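Local coordinates for cytoplasmic protein (Cryptococcus neoformans var. grubii serotype A, PDB 7LPO) that probably hydrolyses steryl beta-glucosides, cleaving glucose from the sterol, as a sterylglucosidase of glycoside hydrolase family 5, at residues A[60-65]-A[180-185]; A[145-150]-A[158-163]; A[453-458]-A[466-471]; A[474-479]-A[505-510]. One frame throughout, in Å; residues are numbered along the deposited sequence.

Contact 1: A[60-65]-A[180-185]; sequences GFWETA and HCEWPS
Trp62 meets Glu182 with the rim of its indole, a clear case of how a buried N-H can be aimed at a carboxylate. NE1 donates to Glu182 OE2 over 2.9 Å; the oxygen lies almost in the ring plane and the bond is nearly straight, 166°. The carboxylate does not share that plane: the two flat groups are turned 59° apart, and NE1 approaches OE2 from above the carboxylate. Glu182 reaches the indole because its chain is extended beyond CG, the two side chains crossing at roughly a right angle. OE2 also forms a salt bridge with Arg58, while OE1 is hydrogen-bonded to Thr172 OG1, so neighbours hold both oxygens and fix the rotation of the group.

Alongside, Phe61 turns a face to Cys181. The thiol sulfur sits 4.2 Å from the centroid of the Phe61 ring, a sulfur-aromatic contact shifted toward the rim at CD2. With CG anti to the backbone N (chi1 177°), Phe61 also sets CD2 over the face of Trp62, linking the two halves of the contact.

In the TIM barrel of this family, helix 61-66 follows strand 35-43, and the 180-185 loop belongs to the long excursion after strand 137-143; Tyr169 and Pro168 of that excursion pack on Trp62, and Phe150 on Phe61.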
# COMPACT_ATOMS: atom_id res chain seq x y z
N GLY A 60 -4.62 21.81 -16.30
CA GLY A 60 -4.04 22.23 -15.04
C GLY A 60 -3.03 21.27 -14.44
O GLY A 60 -2.35 21.64 -13.47
N PHE A 61 -2.90 20.06 -15.00
CA PHE A 61 -2.04 19.02 -14.43
C PHE A 61 -0.59 19.47 -14.37
O PHE A 61 0.04 19.45 -13.31
CB PHE A 61 -2.20 17.75 -15.27
CG PHE A 61 -1.31 16.60 -14.86
CD1 PHE A 61 -1.58 15.88 -13.71
CD2 PHE A 61 -0.23 16.24 -15.64
CE1 PHE A 61 -0.77 14.81 -13.35
CE2 PHE A 61 0.58 15.18 -15.28
CZ PHE A 61 0.31 14.46 -14.14
N TRP A 62 -0.04 19.89 -15.51
CA TRP A 62 1.35 20.33 -15.54
C TRP A 62 1.52 21.74 -14.98
O TRP A 62 2.48 22.00 -14.25
CB TRP A 62 1.85 20.28 -16.99
CG TRP A 62 1.91 18.93 -17.60
CD1 TRP A 62 1.14 18.46 -18.63
CD2 TRP A 62 2.77 17.85 -17.23
NE1 TRP A 62 1.49 17.18 -18.94
CE2 TRP A 62 2.48 16.77 -18.09
CE3 TRP A 62 3.77 17.70 -16.26
CZ2 TRP A 62 3.14 15.54 -18.00
CZ3 TRP A 62 4.43 16.47 -16.17
CH2 TRP A 62 4.11 15.41 -17.04
N GLU A 63 0.60 22.65 -15.31
CA GLU A 63 0.81 24.06 -14.99
C GLU A 63 0.91 24.31 -13.49
O GLU A 63 1.76 25.08 -13.03
CB GLU A 63 -0.32 24.90 -15.58
CG GLU A 63 -0.34 24.97 -17.09
CD GLU A 63 -1.10 23.81 -17.72
OE1 GLU A 63 -1.49 22.86 -16.99
OE2 GLU A 63 -1.31 23.83 -18.95
N THR A 64 0.02 23.69 -12.71
CA THR A 64 0.06 23.92 -11.27
C THR A 64 1.35 23.39 -10.67
O THR A 64 1.93 24.02 -9.78
CB THR A 64 -1.15 23.30 -10.58
OG1 THR A 64 -1.23 21.91 -10.92
CG2 THR A 64 -2.44 23.99 -11.01
N ALA A 65 1.82 22.23 -11.13
CA ALA A 65 3.05 21.66 -10.57
C ALA A 65 4.27 22.47 -11.02
O ALA A 65 5.21 22.67 -10.24
CB ALA A 65 3.18 20.19 -10.97
N HIS A 180 -2.37 8.58 -17.34
CA HIS A 180 -3.80 8.45 -17.58
C HIS A 180 -4.34 9.63 -18.38
O HIS A 180 -5.12 9.45 -19.32
CB HIS A 180 -4.52 8.32 -16.25
CG HIS A 180 -5.96 7.94 -16.39
ND1 HIS A 180 -6.83 7.93 -15.32
CD2 HIS A 180 -6.67 7.53 -17.46
CE1 HIS A 180 -8.02 7.54 -15.73
NE2 HIS A 180 -7.95 7.29 -17.03
N CYS A 181 -3.94 10.84 -18.03
CA CYS A 181 -4.50 12.02 -18.67
C CYS A 181 -3.94 12.27 -20.07
O CYS A 181 -4.48 13.13 -20.77
CB CYS A 181 -4.28 13.25 -17.79
SG CYS A 181 -2.57 13.85 -17.76
N GLU A 182 -2.90 11.55 -20.50
CA GLU A 182 -2.38 11.67 -21.85
C GLU A 182 -2.48 10.35 -22.60
O GLU A 182 -1.66 10.06 -23.49
CB GLU A 182 -0.93 12.17 -21.83
CG GLU A 182 -0.77 13.53 -21.15
CD GLU A 182 0.61 14.17 -21.35
OE1 GLU A 182 1.54 13.47 -21.79
OE2 GLU A 182 0.75 15.38 -21.07
N TRP A 183 -3.45 9.52 -22.25
CA TRP A 183 -3.66 8.25 -22.94
C TRP A 183 -4.84 8.37 -23.89
O TRP A 183 -5.89 8.88 -23.48
CB TRP A 183 -3.93 7.12 -21.95
CG TRP A 183 -4.25 5.85 -22.65
CD1 TRP A 183 -5.46 5.48 -23.18
CD2 TRP A 183 -3.34 4.78 -22.94
NE1 TRP A 183 -5.35 4.25 -23.79
CE2 TRP A 183 -4.06 3.80 -23.64
CE3 TRP A 183 -1.99 4.57 -22.67
CZ2 TRP A 183 -3.47 2.62 -24.08
CZ3 TRP A 183 -1.41 3.40 -23.10
CH2 TRP A 183 -2.15 2.43 -23.80
N PRO A 184 -4.74 7.90 -25.15
CA PRO A 184 -3.58 7.24 -25.76
C PRO A 184 -2.55 8.22 -26.30
O PRO A 184 -1.48 7.83 -26.73
CB PRO A 184 -4.20 6.42 -26.90
CG PRO A 184 -5.39 7.23 -27.33
CD PRO A 184 -5.88 7.99 -26.08
N SER A 185 -2.89 9.50 -26.28
CA SER A 185 -1.96 10.53 -26.72
C SER A 185 -2.30 11.83 -26.01
O SER A 185 -3.45 12.08 -25.65
CB SER A 185 -2.03 10.74 -28.24
OG SER A 185 -3.20 11.45 -28.59

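Contact 2: A[145-150]-A[158-163]; sequences DVWSRF and LWTLYA
Leu158 opens the second segment by laying its CB over one face of the Phe150 ring, a CH-pi contact with CB 3.8 Å from the ring centroid. Its CD1 sits over the CG end of the same face, 3.7 Å from Phe150 CG, while the backbone N of Leu158 passes close to CE2. Two residues on, Thr160 brings the polar element: its OG1 accepts the indole N-H of Trp147, with NE1 to OG1 at 3.0 Å. The bond is bent, 147° at the hydrogen, and the oxygen stands a little off the indole plane. OG1 occupies the position between the backbone N and carbonyl carbon of Thr160 (chi1 60°), where it also hydrogen-bonds Pro157 O and so ties back to the chain just before the segment. Leu161 then divides its two methyls: CD1 lies at the edge of Trp147 and 3.8 Å from Ser148 OG, and CD2 packs 3.9 Å from Phe150 CB.

The chemistry is that of a buried seam, apolar branches surrounding Trp147 NE1, Thr160 OG1 and Ser148 OG, each of them paired. Ser148 OG bonds to Thr151 and holds the loop to itself; the Trp147-Thr160 bond and the packing of Leu158 and Leu161 fasten that loop to helix 159-163.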
# COMPACT_ATOMS: atom_id res chain seq x y z
N ASP A 145 3.47 5.73 -6.11
CA ASP A 145 3.19 4.70 -7.11
C ASP A 145 3.92 5.12 -8.37
O ASP A 145 3.75 6.25 -8.83
CB ASP A 145 1.69 4.55 -7.38
CG ASP A 145 0.92 4.14 -6.16
OD1 ASP A 145 0.98 2.94 -5.80
OD2 ASP A 145 0.25 5.01 -5.56
N VAL A 146 4.75 4.22 -8.91
CA VAL A 146 5.56 4.46 -10.10
C VAL A 146 6.18 5.85 -10.07
O VAL A 146 6.13 6.60 -11.05
CB VAL A 146 4.75 4.22 -11.39
CG1 VAL A 146 4.40 2.73 -11.49
CG2 VAL A 146 3.48 5.03 -11.43
N TRP A 147 6.79 6.16 -8.92
CA TRP A 147 7.59 7.35 -8.62
C TRP A 147 6.77 8.61 -8.36
O TRP A 147 7.01 9.27 -7.34
CB TRP A 147 8.61 7.65 -9.72
CG TRP A 147 9.49 8.83 -9.35
CD1 TRP A 147 9.44 10.08 -9.89
CD2 TRP A 147 10.50 8.88 -8.34
NE1 TRP A 147 10.36 10.90 -9.28
CE2 TRP A 147 11.02 10.18 -8.32
CE3 TRP A 147 11.00 7.94 -7.43
CZ2 TRP A 147 12.03 10.57 -7.45
CZ3 TRP A 147 12.01 8.32 -6.57
CH2 TRP A 147 12.52 9.63 -6.58
N SER A 148 5.84 8.95 -9.25
CA SER A 148 5.13 10.22 -9.12
C SER A 148 3.91 10.25 -10.03
O SER A 148 3.80 9.44 -10.96
CB SER A 148 6.04 11.40 -9.47
OG SER A 148 6.45 11.33 -10.82
N ARG A 149 3.02 11.21 -9.78
CA ARG A 149 1.89 11.44 -10.69
C ARG A 149 2.38 11.71 -12.11
O ARG A 149 1.75 11.29 -13.09
CB ARG A 149 1.05 12.63 -10.23
CG ARG A 149 0.32 12.46 -8.92
CD ARG A 149 -0.68 13.60 -8.71
NE ARG A 149 -0.05 14.92 -8.61
CZ ARG A 149 -0.44 16.00 -9.29
NH1 ARG A 149 -1.46 15.93 -10.13
NH2 ARG A 149 0.18 17.15 -9.11
N PHE A 150 3.48 12.44 -12.24
CA PHE A 150 4.02 12.84 -13.54
C PHE A 150 4.66 11.68 -14.28
O PHE A 150 4.96 11.83 -15.47
CB PHE A 150 4.99 14.00 -13.29
CG PHE A 150 4.45 14.97 -12.27
CD1 PHE A 150 3.40 15.82 -12.61
CD2 PHE A 150 4.91 14.97 -10.97
CE1 PHE A 150 2.86 16.66 -11.68
CE2 PHE A 150 4.36 15.81 -10.03
CZ PHE A 150 3.33 16.66 -10.39
N LEU A 158 7.23 17.21 -8.95
CA LEU A 158 7.61 17.30 -10.36
C LEU A 158 9.08 17.67 -10.53
O LEU A 158 9.71 17.24 -11.51
CB LEU A 158 6.73 18.33 -11.07
CG LEU A 158 7.07 18.71 -12.51
CD1 LEU A 158 6.85 17.54 -13.46
CD2 LEU A 158 6.22 19.90 -12.91
N TRP A 159 9.65 18.45 -9.62
CA TRP A 159 11.02 18.87 -9.84
C TRP A 159 12.02 17.72 -9.76
O TRP A 159 13.15 17.89 -10.21
CB TRP A 159 11.41 20.00 -8.87
CG TRP A 159 11.26 19.73 -7.39
CD1 TRP A 159 10.26 20.16 -6.58
CD2 TRP A 159 12.17 19.01 -6.55
NE1 TRP A 159 10.49 19.76 -5.29
CE2 TRP A 159 11.66 19.05 -5.25
CE3 TRP A 159 13.38 18.34 -6.78
CZ2 TRP A 159 12.29 18.44 -4.17
CZ3 TRP A 159 14.01 17.74 -5.72
CH2 TRP A 159 13.47 17.79 -4.43
N THR A 160 11.63 16.56 -9.21
CA THR A 160 12.56 15.43 -9.20
C THR A 160 12.82 14.92 -10.61
O THR A 160 13.93 14.44 -10.90
CB THR A 160 12.05 14.28 -8.32
OG1 THR A 160 10.78 13.80 -8.79
CG2 THR A 160 11.94 14.74 -6.87
N LEU A 161 11.83 14.99 -11.49
CA LEU A 161 12.05 14.62 -12.89
C LEU A 161 13.13 15.49 -13.53
O LEU A 161 14.03 14.98 -14.21
CB LEU A 161 10.75 14.73 -13.68
CG LEU A 161 9.79 13.54 -13.62
CD1 LEU A 161 9.23 13.42 -12.23
CD2 LEU A 161 8.66 13.72 -14.63
N TYR A 162 13.02 16.80 -13.36
CA TYR A 162 14.03 17.70 -13.89
C TYR A 162 15.39 17.42 -13.27
O TYR A 162 16.41 17.43 -13.96
CB TYR A 162 13.62 19.14 -13.63
CG TYR A 162 12.50 19.61 -14.51
CD1 TYR A 162 12.71 19.87 -15.86
CD2 TYR A 162 11.23 19.79 -14.00
CE1 TYR A 162 11.70 20.31 -16.66
CE2 TYR A 162 10.21 20.24 -14.81
CZ TYR A 162 10.45 20.50 -16.13
OH TYR A 162 9.44 20.95 -16.94
N ALA A 163 15.42 17.13 -11.96
CA ALA A 163 16.69 16.78 -11.33
C ALA A 163 17.33 15.57 -12.00
O ALA A 163 18.56 15.49 -12.09
CB ALA A 163 16.48 16.53 -9.84

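Contact 3: A[453-458]-A[466-471]; sequences FYDGLT and WFNADA
Asp455 and Asn468 form the tight half of this contact, approaching from opposite directions with their carboxylate and amide planes 34° apart. Asn468 ND2 donates to Asp455 OD1 over 2.9 Å along an almost straight line of 174°; the oxygen lies in the amide plane, whereas the donor reaches it on the syn side but well out of the carboxylate plane. The other end of the amide is used as well: Asn468 OD1 accepts from Ala469 N at 2.6 Å, in the carbonyl plane on a lone pair. A water completes the cluster, 2.6 Å from Asp455 OD1, bonded also to Asn468 OD1 and accepting from Leu457 N.

The motif behind this density is a helix N-cap. Asp455 precedes helix 456-461, and its OD1 takes a weak capping bond from Thr458 N while OD2 is bonded by Thr458 OG1 at 2.6 Å. Asn468, in the short strand 467-469 that pairs antiparallel with strand 486-488, thus donates to a carboxylate that also caps the helix.

Toward the outside the contact becomes apolar and less enclosed. Leu457, with CG anti to the backbone N (chi1 175°), sends CD2 against Phe467: the methyl is 3.3 Å from Phe467 O and 3.7 Å from Phe467 CE2, the two side chains crossing at about a right angle and the ring met obliquely. Both residues are partly exposed, and Ile488 of the partner strand adds to the packing on Phe467. At the far end of the first segment, Tyr454 OH is hydrogen-bonded to Glu521 and to a bound Tris molecule, probably from the crystallisation liquor.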
# COMPACT_ATOMS: atom_id res chain seq x y z
N PHE A 453 -0.52 -7.55 0.22
CA PHE A 453 -0.98 -8.72 -0.51
C PHE A 453 -2.26 -8.40 -1.25
O PHE A 453 -3.21 -7.89 -0.65
CB PHE A 453 -1.23 -9.92 0.40
CG PHE A 453 -1.77 -11.10 -0.35
CD1 PHE A 453 -0.90 -12.00 -0.95
CD2 PHE A 453 -3.13 -11.29 -0.49
CE1 PHE A 453 -1.39 -13.08 -1.66
CE2 PHE A 453 -3.61 -12.38 -1.21
CZ PHE A 453 -2.73 -13.27 -1.79
N TYR A 454 -2.30 -8.73 -2.53
CA TYR A 454 -3.51 -8.63 -3.34
C TYR A 454 -3.77 -9.95 -4.02
O TYR A 454 -2.83 -10.61 -4.50
CB TYR A 454 -3.39 -7.52 -4.39
CG TYR A 454 -3.47 -6.13 -3.81
CD1 TYR A 454 -4.69 -5.50 -3.63
CD2 TYR A 454 -2.32 -5.45 -3.42
CE1 TYR A 454 -4.77 -4.24 -3.09
CE2 TYR A 454 -2.39 -4.19 -2.89
CZ TYR A 454 -3.62 -3.59 -2.72
OH TYR A 454 -3.70 -2.32 -2.20
N ASP A 455 -5.04 -10.35 -4.06
CA ASP A 455 -5.52 -11.37 -4.98
C ASP A 455 -5.34 -10.82 -6.39
O ASP A 455 -6.23 -10.15 -6.94
CB ASP A 455 -6.98 -11.70 -4.67
CG ASP A 455 -7.59 -12.70 -5.65
OD1 ASP A 455 -6.93 -13.10 -6.64
OD2 ASP A 455 -8.75 -13.07 -5.42
N GLY A 456 -4.17 -11.09 -6.98
CA GLY A 456 -3.78 -10.44 -8.22
C GLY A 456 -4.68 -10.78 -9.39
O GLY A 456 -4.99 -9.92 -10.22
N LEU A 457 -5.09 -12.04 -9.49
CA LEU A 457 -6.00 -12.41 -10.57
C LEU A 457 -7.26 -11.56 -10.53
O LEU A 457 -7.73 -11.06 -11.56
CB LEU A 457 -6.35 -13.90 -10.48
CG LEU A 457 -7.39 -14.35 -11.51
CD1 LEU A 457 -6.80 -14.26 -12.91
CD2 LEU A 457 -7.90 -15.76 -11.25
N THR A 458 -7.86 -11.42 -9.35
CA THR A 458 -9.07 -10.62 -9.22
C THR A 458 -8.79 -9.15 -9.52
O THR A 458 -9.55 -8.50 -10.25
CB THR A 458 -9.64 -10.79 -7.82
OG1 THR A 458 -9.89 -12.18 -7.57
CG2 THR A 458 -10.92 -10.01 -7.66
N TRP A 466 -14.07 -18.22 -11.15
CA TRP A 466 -14.33 -19.54 -10.58
C TRP A 466 -13.06 -20.35 -10.42
O TRP A 466 -13.11 -21.47 -9.90
CB TRP A 466 -15.34 -20.30 -11.45
CG TRP A 466 -15.00 -20.36 -12.91
CD1 TRP A 466 -15.43 -19.50 -13.87
CD2 TRP A 466 -14.18 -21.33 -13.56
NE1 TRP A 466 -14.91 -19.86 -15.10
CE2 TRP A 466 -14.13 -20.98 -14.93
CE3 TRP A 466 -13.47 -22.45 -13.13
CZ2 TRP A 466 -13.40 -21.71 -15.86
CZ3 TRP A 466 -12.74 -23.17 -14.06
CH2 TRP A 466 -12.71 -22.80 -15.41
N PHE A 467 -11.93 -19.81 -10.88
CA PHE A 467 -10.61 -20.39 -10.68
C PHE A 467 -9.69 -19.31 -10.12
O PHE A 467 -9.99 -18.12 -10.16
CB PHE A 467 -10.02 -20.90 -11.99
CG PHE A 467 -9.83 -19.82 -13.01
CD1 PHE A 467 -10.87 -19.44 -13.83
CD2 PHE A 467 -8.62 -19.16 -13.13
CE1 PHE A 467 -10.72 -18.43 -14.77
CE2 PHE A 467 -8.45 -18.15 -14.05
CZ PHE A 467 -9.51 -17.79 -14.88
N ASN A 468 -8.55 -19.75 -9.60
CA ASN A 468 -7.51 -18.83 -9.17
C ASN A 468 -6.22 -19.63 -9.13
O ASN A 468 -6.21 -20.82 -9.44
CB ASN A 468 -7.84 -18.17 -7.82
CG ASN A 468 -7.16 -16.81 -7.65
OD1 ASN A 468 -6.01 -16.62 -8.04
ND2 ASN A 468 -7.88 -15.86 -7.06
N ALA A 469 -5.13 -18.97 -8.76
CA ALA A 469 -3.83 -19.62 -8.77
C ALA A 469 -2.95 -19.03 -7.68
O ALA A 469 -3.07 -17.85 -7.33
CB ALA A 469 -3.15 -19.48 -10.14
N ASP A 470 -2.05 -19.87 -7.18
CA ASP A 470 -1.18 -19.51 -6.06
C ASP A 470 0.01 -18.72 -6.59
O ASP A 470 1.07 -19.29 -6.89
CB ASP A 470 -0.74 -20.76 -5.32
CG ASP A 470 0.27 -20.47 -4.22
OD1 ASP A 470 0.46 -19.28 -3.87
OD2 ASP A 470 0.87 -21.43 -3.71
N ALA A 471 -0.15 -17.40 -6.66
CA ALA A 471 0.87 -16.56 -7.30
C ALA A 471 2.16 -16.50 -6.50
O ALA A 471 3.26 -16.43 -7.08
CB ALA A 471 0.32 -15.15 -7.51
O HOH W 1 -4.76 -14.27 -7.40

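Contact 4: A[474-479]-A[505-510]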
# COMPACT_ATOMS: atom_id res chain seq x y z
N VAL A 474 4.11 -19.74 -7.09
CA VAL A 474 4.73 -19.72 -8.40
C VAL A 474 5.98 -18.85 -8.38
O VAL A 474 7.06 -19.27 -8.81
CB VAL A 474 3.73 -19.23 -9.46
CG1 VAL A 474 4.46 -18.69 -10.69
CG2 VAL A 474 2.76 -20.34 -9.83
N ILE A 475 5.84 -17.62 -7.87
CA ILE A 475 6.98 -16.70 -7.80
C ILE A 475 8.16 -17.35 -7.10
O ILE A 475 9.32 -17.11 -7.46
CB ILE A 475 6.56 -15.41 -7.08
CG1 ILE A 475 5.72 -14.52 -7.99
CG2 ILE A 475 7.78 -14.67 -6.57
CD1 ILE A 475 4.84 -13.56 -7.23
N ARG A 476 7.88 -18.17 -6.09
CA ARG A 476 8.92 -18.76 -5.26
C ARG A 476 9.24 -20.19 -5.66
O ARG A 476 9.79 -20.95 -4.85
CB ARG A 476 8.49 -18.70 -3.79
CG ARG A 476 8.43 -17.27 -3.29
CD ARG A 476 8.25 -17.17 -1.79
NE ARG A 476 8.05 -15.78 -1.41
CZ ARG A 476 8.03 -15.33 -0.16
NH1 ARG A 476 8.21 -16.16 0.86
NH2 ARG A 476 7.83 -14.04 0.08
N LYS A 477 8.92 -20.58 -6.90
CA LYS A 477 9.39 -21.83 -7.49
C LYS A 477 9.04 -23.03 -6.62
O LYS A 477 9.82 -23.98 -6.47
CB LYS A 477 10.89 -21.76 -7.76
CG LYS A 477 11.24 -21.34 -9.19
CD LYS A 477 11.71 -19.88 -9.28
CE LYS A 477 12.23 -19.56 -10.68
NZ LYS A 477 13.11 -18.36 -10.71
N LYS A 478 7.84 -23.01 -6.04
CA LYS A 478 7.31 -24.14 -5.30
C LYS A 478 6.61 -25.15 -6.18
O LYS A 478 6.32 -26.26 -5.73
CB LYS A 478 6.33 -23.66 -4.22
CG LYS A 478 6.83 -22.47 -3.41
CD LYS A 478 8.27 -22.68 -2.92
CE LYS A 478 8.44 -24.04 -2.26
NZ LYS A 478 9.89 -24.42 -2.17
N TYR A 479 6.31 -24.79 -7.43
CA TYR A 479 5.55 -25.62 -8.34
C TYR A 479 6.39 -25.93 -9.56
O TYR A 479 7.17 -25.10 -10.03
CB TYR A 479 4.26 -24.92 -8.77
CG TYR A 479 3.30 -24.61 -7.64
CD1 TYR A 479 2.69 -25.63 -6.93
CD2 TYR A 479 3.00 -23.31 -7.30
CE1 TYR A 479 1.80 -25.36 -5.91
CE2 TYR A 479 2.11 -23.02 -6.29
CZ TYR A 479 1.51 -24.05 -5.59
OH TYR A 479 0.63 -23.77 -4.57
N LYS A 505 3.45 -14.28 6.65
CA LYS A 505 3.65 -14.33 8.10
C LYS A 505 4.96 -15.04 8.42
O LYS A 505 5.72 -14.60 9.30
CB LYS A 505 2.47 -15.04 8.76
CG LYS A 505 2.14 -14.54 10.16
CD LYS A 505 0.88 -15.23 10.71
CE LYS A 505 0.72 -15.02 12.21
NZ LYS A 505 0.03 -16.18 12.88
N GLN A 506 5.26 -16.12 7.69
CA GLN A 506 6.45 -16.91 7.98
C GLN A 506 7.73 -16.16 7.61
O GLN A 506 8.75 -16.33 8.29
CB GLN A 506 6.37 -18.25 7.25
CG GLN A 506 7.47 -19.24 7.60
CD GLN A 506 7.37 -19.76 9.02
OE1 GLN A 506 6.29 -19.84 9.59
NE2 GLN A 506 8.52 -20.10 9.60
N ASP A 507 7.70 -15.34 6.56
CA ASP A 507 8.86 -14.51 6.24
C ASP A 507 9.32 -13.71 7.45
O ASP A 507 10.52 -13.48 7.64
CB ASP A 507 8.53 -13.53 5.10
CG ASP A 507 8.42 -14.19 3.75
OD1 ASP A 507 8.72 -15.40 3.63
OD2 ASP A 507 8.01 -13.49 2.80
N THR A 508 8.38 -13.25 8.27
CA THR A 508 8.73 -12.39 9.39
C THR A 508 9.59 -13.13 10.40
O THR A 508 10.69 -12.67 10.75
CB THR A 508 7.46 -11.85 10.05
OG1 THR A 508 6.65 -11.19 9.07
CG2 THR A 508 7.85 -10.89 11.17
N ILE A 509 9.12 -14.29 10.87
CA ILE A 509 9.85 -15.01 11.91
C ILE A 509 11.12 -15.65 11.35
O ILE A 509 12.12 -15.77 12.06
CB ILE A 509 8.92 -16.05 12.57
CG1 ILE A 509 9.55 -16.55 13.87
CG2 ILE A 509 8.64 -17.20 11.61
CD1 ILE A 509 8.61 -17.32 14.73
N ASP A 510 11.10 -16.05 10.08
CA ASP A 510 12.30 -16.61 9.47
C ASP A 510 13.44 -15.60 9.40
O ASP A 510 14.61 -15.96 9.54
CB ASP A 510 12.00 -17.11 8.05
CG ASP A 510 11.24 -18.40 8.03
OD1 ASP A 510 11.08 -19.02 9.11
OD2 ASP A 510 10.78 -18.78 6.93
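Arg476 faces Asp507 with their CA atoms 12.3 Å apart, and most of the span is bridged by the extended arginine, the rest by Asp507. The CB of Arg476 points toward the opposite helix, CG is anti to the carbonyl carbon (chi1 -67°), and from CG through CD to NE the chain runs extended, a spacer that meets nothing of 505-510; the side chain packs on Gln434 on its way. Contact begins at the guanidinium. CZ comes 3.5 Å from Asp507 OD2, and the two terminal nitrogens divide the carboxylate between them: NH1 donates to OD1 at 2.9 Å and NH2 to OD2 at 2.8 Å. Each oxygen uses its syn lone pair, and the two planes are only 11° apart, so this is a bidentate, end-on salt bridge with nearly straight bonds. Such a two-point grip resists rotation of either group, and Gln434 NE2 adds a further bond to Asp507 OD1.

Arg476 is placed where helix 471-475 ends in a Schellman motif, with Lys477 at C-prime in positive phi. The salt bridge therefore ties the turn leaving that short helix to the side of the long helix 490-512, beside the loop between strand 424-427 and helix 440-443 that supplies Gln434.

In the fold
Contacts 1 and 2 are buried and continuous: contact 2 is nested within the chain loop closed by contact 1, and Phe61 and Ala65 of one pack against Arg149, Phe150 and Leu158 of the other. Both join segments that follow barrel strands, and both pair an indole N-H with an oxygen amid ring packing. Contact 3 is also largely buried, with a partly exposed apolar edge, and centres on a capping carboxylate bonded to an amide and a water; contact 4, only partly buried, rests on a two-point salt bridge. Asp470 of contact 3 probably hydrogen-bonds Tyr479 of contact 4, joining the two. Contacts 1 and 4, with centres about 40 Å apart, lie on opposite sides of the chain's centre.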